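ATP-dependent 6-phosphofructokinase isozyme 2 (Escherichia coli, PDB 3N1C) catalyses the ATP-dependent phosphorylation of fructose 6-phosphate to fructose 1,6-bisphosphate, the committing step of glycolysis, using magnesium and acting as a homodimer of the PfkB family. Local coordinates at residues R162-S167 with I181-P186. Numbering follows the deposited sequence.
Sequences RCIVDS and IELVKP
Strand 162-166 and segment 181-186 run in the same sense, 32° apart. A backbone hydrogen bond from E182 N to C163 O (2.9 Å) and a weak one from V165 N to L183 O (3.4 Å) join them. Further along they splay, and a water bridges them, accepting from K185 N and donating to V165 O and D166 OD2. At the other end R162 grips E182 side-on: NE reaches OE1 at 3.1 Å and NH2 reaches OE2 at 3.0 Å. Both oxygens lie near the guanidinium plane, yet the carboxylate is turned 69° from it and met from above its own plane. A bend at chi2 (-82°) folds the E182 carboxylate back beside R162 CB; R220 forms a second salt bridge to OE2. I164 and L183 lie side by side, CG1 against CB at 3.8 Å, on the face where helix 254-267 packs against I164. V165 CG2 meets I181 CG2 at 4.0 Å, while V165 and V184 face helix 169-178. D166 OD2 and K185 NZ stay 4.3 Å apart, beyond a salt bridge; a second water donates to OD1 and bonds weakly to NZ. Strand 162-166, helix 169-178 and strand 183-184 form a right-handed parallel beta-alpha-beta crossover of the ribokinase-like fold, with strand 221-224 packing on L183 and V184; D166 lies near substrate-binding D256, and K185 and P186 belong to the substrate-ATP site shared between the dimer's subunits.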
ATOM      1  N   ARG A 162      36.476 -25.269  -8.261  1.00 23.06           N
ATOM      2  CA  ARG A 162      36.335 -24.216  -7.265  1.00 20.91           C
ATOM      3  C   ARG A 162      34.912 -23.659  -7.261  1.00 22.60           C
ATOM      4  O   ARG A 162      34.467 -23.072  -8.247  1.00 19.13           O
ATOM      5  CB  ARG A 162      37.360 -23.116  -7.545  1.00 24.70           C
ATOM      6  CG  ARG A 162      38.786 -23.653  -7.704  1.00 28.51           C
ATOM      7  CD  ARG A 162      39.749 -22.566  -8.152  1.00 20.05           C
ATOM      8  NE  ARG A 162      39.762 -21.448  -7.217  1.00 28.42           N
ATOM      9  CZ  ARG A 162      40.399 -20.302  -7.431  1.00 31.63           C
ATOM     10  NH1 ARG A 162      41.077 -20.116  -8.558  1.00 20.29           N
ATOM     11  NH2 ARG A 162      40.354 -19.339  -6.518  1.00 23.66           N
ATOM     12  N   CYS A 163      34.201 -23.845  -6.150  1.00 17.23           N
ATOM     13  CA  CYS A 163      32.762 -23.563  -6.107  1.00 18.31           C
ATOM     14  C   CYS A 163      32.388 -22.247  -5.427  1.00 21.47           C
ATOM     15  O   CYS A 163      32.795 -21.976  -4.297  1.00 22.46           O
ATOM     16  CB  CYS A 163      32.012 -24.713  -5.439  1.00 18.22           C
ATOM     17  SG  CYS A 163      32.252 -26.311  -6.253  1.00 21.07           S
ATOM     18  N   ILE A 164      31.618 -21.437  -6.143  1.00 21.03           N
ATOM     19  CA  ILE A 164      31.007 -20.232  -5.597  1.00 17.17           C
ATOM     20  C   ILE A 164      29.506 -20.482  -5.510  1.00 17.60           C
ATOM     21  O   ILE A 164      28.908 -20.998  -6.449  1.00 19.83           O
ATOM     22  CB  ILE A 164      31.253 -19.021  -6.502  1.00 11.97           C
ATOM     23  CG1 ILE A 164      32.738 -18.645  -6.511  1.00 20.01           C
ATOM     24  CG2 ILE A 164      30.417 -17.837  -6.041  1.00 14.59           C
ATOM     25  CD1 ILE A 164      33.080 -17.516  -7.487  1.00 18.92           C
ATOM     26  N   VAL A 165      28.901 -20.127  -4.384  1.00 14.67           N
ATOM     27  CA  VAL A 165      27.484 -20.393  -4.182  1.00 16.55           C
ATOM     28  C   VAL A 165      26.728 -19.129  -3.813  1.00 20.75           C
ATOM     29  O   VAL A 165      27.030 -18.483  -2.809  1.00 22.28           O
ATOM     30  CB  VAL A 165      27.254 -21.438  -3.078  1.00 17.70           C
ATOM     31  CG1 VAL A 165      25.765 -21.741  -2.945  1.00 18.01           C
ATOM     32  CG2 VAL A 165      28.030 -22.708  -3.380  1.00 17.19           C
ATOM     33  N   ASP A 166      25.747 -18.779  -4.637  1.00 20.34           N
ATOM     34  CA  ASP A 166      24.825 -17.706  -4.308  1.00 19.48           C
ATOM     35  C   ASP A 166      23.417 -18.281  -4.258  1.00 21.39           C
ATOM     36  O   ASP A 166      22.818 -18.579  -5.284  1.00 25.98           O
ATOM     37  CB  ASP A 166      24.911 -16.577  -5.330  1.00 20.51           C
ATOM     38  CG  ASP A 166      24.113 -15.351  -4.918  1.00 24.37           C
ATOM     39  OD1 ASP A 166      23.597 -14.655  -5.814  1.00 24.76           O
ATOM     40  OD2 ASP A 166      24.005 -15.084  -3.700  1.00 27.49           O
ATOM     41  N   SER A 167      22.892 -18.434  -3.077  1.00 27.79           N
ATOM     42  CA  SER A 167      21.577 -18.972  -2.850  1.00 35.94           C
ATOM     43  C   SER A 167      21.187 -18.379  -1.518  1.00 48.44           C
ATOM     44  O   SER A 167      21.888 -17.597  -0.963  1.00 48.25           O
ATOM     45  CB  SER A 167      21.571 -20.504  -2.818  1.00 42.06           C
ATOM     46  OG  SER A 167      20.314 -21.083  -3.152  1.00 45.25           O
ATOM     47  N   ILE A 181      33.995 -23.212   0.488  1.00 24.07           N
ATOM     48  CA  ILE A 181      33.332 -22.455  -0.568  1.00 20.23           C
ATOM     49  C   ILE A 181      34.196 -21.246  -0.898  1.00 22.73           C
ATOM     50  O   ILE A 181      34.592 -20.494  -0.006  1.00 20.73           O
ATOM     51  CB  ILE A 181      31.918 -22.019  -0.157  1.00 21.53           C
ATOM     52  CG1 ILE A 181      31.141 -23.223   0.375  1.00 22.44           C
ATOM     53  CG2 ILE A 181      31.176 -21.385  -1.339  1.00 14.96           C
ATOM     54  CD1 ILE A 181      31.003 -24.352  -0.634  1.00 23.17           C
ATOM     55  N   GLU A 182      34.508 -21.077  -2.179  1.00 22.37           N
ATOM     56  CA  GLU A 182      35.416 -20.023  -2.616  1.00 11.48           C
ATOM     57  C   GLU A 182      34.899 -18.632  -2.260  1.00 15.92           C
ATOM     58  O   GLU A 182      35.669 -17.756  -1.871  1.00 20.57           O
ATOM     59  CB  GLU A 182      35.656 -20.117  -4.124  1.00 18.49           C
ATOM     60  CG  GLU A 182      36.473 -21.327  -4.555  1.00 23.96           C
ATOM     61  CD  GLU A 182      37.970 -21.113  -4.393  1.00 28.55           C
ATOM     62  OE1 GLU A 182      38.717 -22.116  -4.364  1.00 30.94           O
ATOM     63  OE2 GLU A 182      38.402 -19.943  -4.304  1.00 25.33           O
ATOM     64  N   LEU A 183      33.595 -18.433  -2.400  1.00 18.79           N
ATOM     65  CA  LEU A 183      33.001 -17.113  -2.227  1.00 17.04           C
ATOM     66  C   LEU A 183      31.527 -17.279  -1.909  1.00 19.85           C
ATOM     67  O   LEU A 183      30.845 -18.086  -2.537  1.00 20.74           O
ATOM     68  CB  LEU A 183      33.133 -16.320  -3.529  1.00 17.96           C
ATOM     69  CG  LEU A 183      33.236 -14.788  -3.562  1.00 28.51           C
ATOM     70  CD1 LEU A 183      32.619 -14.256  -4.847  1.00 27.86           C
ATOM     71  CD2 LEU A 183      32.610 -14.123  -2.355  1.00 25.71           C
ATOM     72  N   VAL A 184      31.036 -16.535  -0.923  1.00 22.23           N
ATOM     73  CA  VAL A 184      29.594 -16.383  -0.739  1.00 19.42           C
ATOM     74  C   VAL A 184      29.246 -14.906  -0.580  1.00 21.77           C
ATOM     75  O   VAL A 184      30.082 -14.108  -0.156  1.00 20.96           O
ATOM     76  CB  VAL A 184      29.063 -17.187   0.457  1.00 20.75           C
ATOM     77  CG1 VAL A 184      29.291 -18.676   0.226  1.00 20.43           C
ATOM     78  CG2 VAL A 184      29.720 -16.729   1.751  1.00 19.55           C
ATOM     79  N   LYS A 185      28.017 -14.542  -0.936  1.00 18.49           N
ATOM     80  CA  LYS A 185      27.599 -13.144  -0.919  1.00 19.71           C
ATOM     81  C   LYS A 185      26.254 -12.962  -0.217  1.00 20.88           C
ATOM     82  O   LYS A 185      25.246 -12.678  -0.860  1.00 19.96           O
ATOM     83  CB  LYS A 185      27.529 -12.582  -2.348  1.00 16.80           C
ATOM     84  CG  LYS A 185      27.356 -11.057  -2.411  1.00 12.93           C
ATOM     85  CD  LYS A 185      26.835 -10.581  -3.773  1.00 16.20           C
ATOM     86  CE  LYS A 185      25.454 -11.168  -4.092  1.00 20.77           C
ATOM     87  NZ  LYS A 185      24.457 -10.839  -3.040  1.00 20.76           N
ATOM     88  N   PRO A 186      26.236 -13.109   1.113  1.00 18.98           N
ATOM     89  CA  PRO A 186      24.979 -12.909   1.844  1.00 18.70           C
ATOM     90  C   PRO A 186      24.666 -11.429   2.006  1.00 25.52           C
ATOM     91  O   PRO A 186      25.591 -10.620   2.107  1.00 19.98           O
ATOM     92  CB  PRO A 186      25.265 -13.504   3.232  1.00 12.93           C
ATOM     93  CG  PRO A 186      26.753 -13.783   3.281  1.00 22.14           C
ATOM     94  CD  PRO A 186      27.385 -13.301   2.010  1.00 19.52           C
TER
HETATM   95  O   HOH W   1      25.958 -16.098  -1.623  1.00 31.82           O
HETATM   96  O   HOH W   2      22.382 -12.343  -5.301  1.00 37.22           O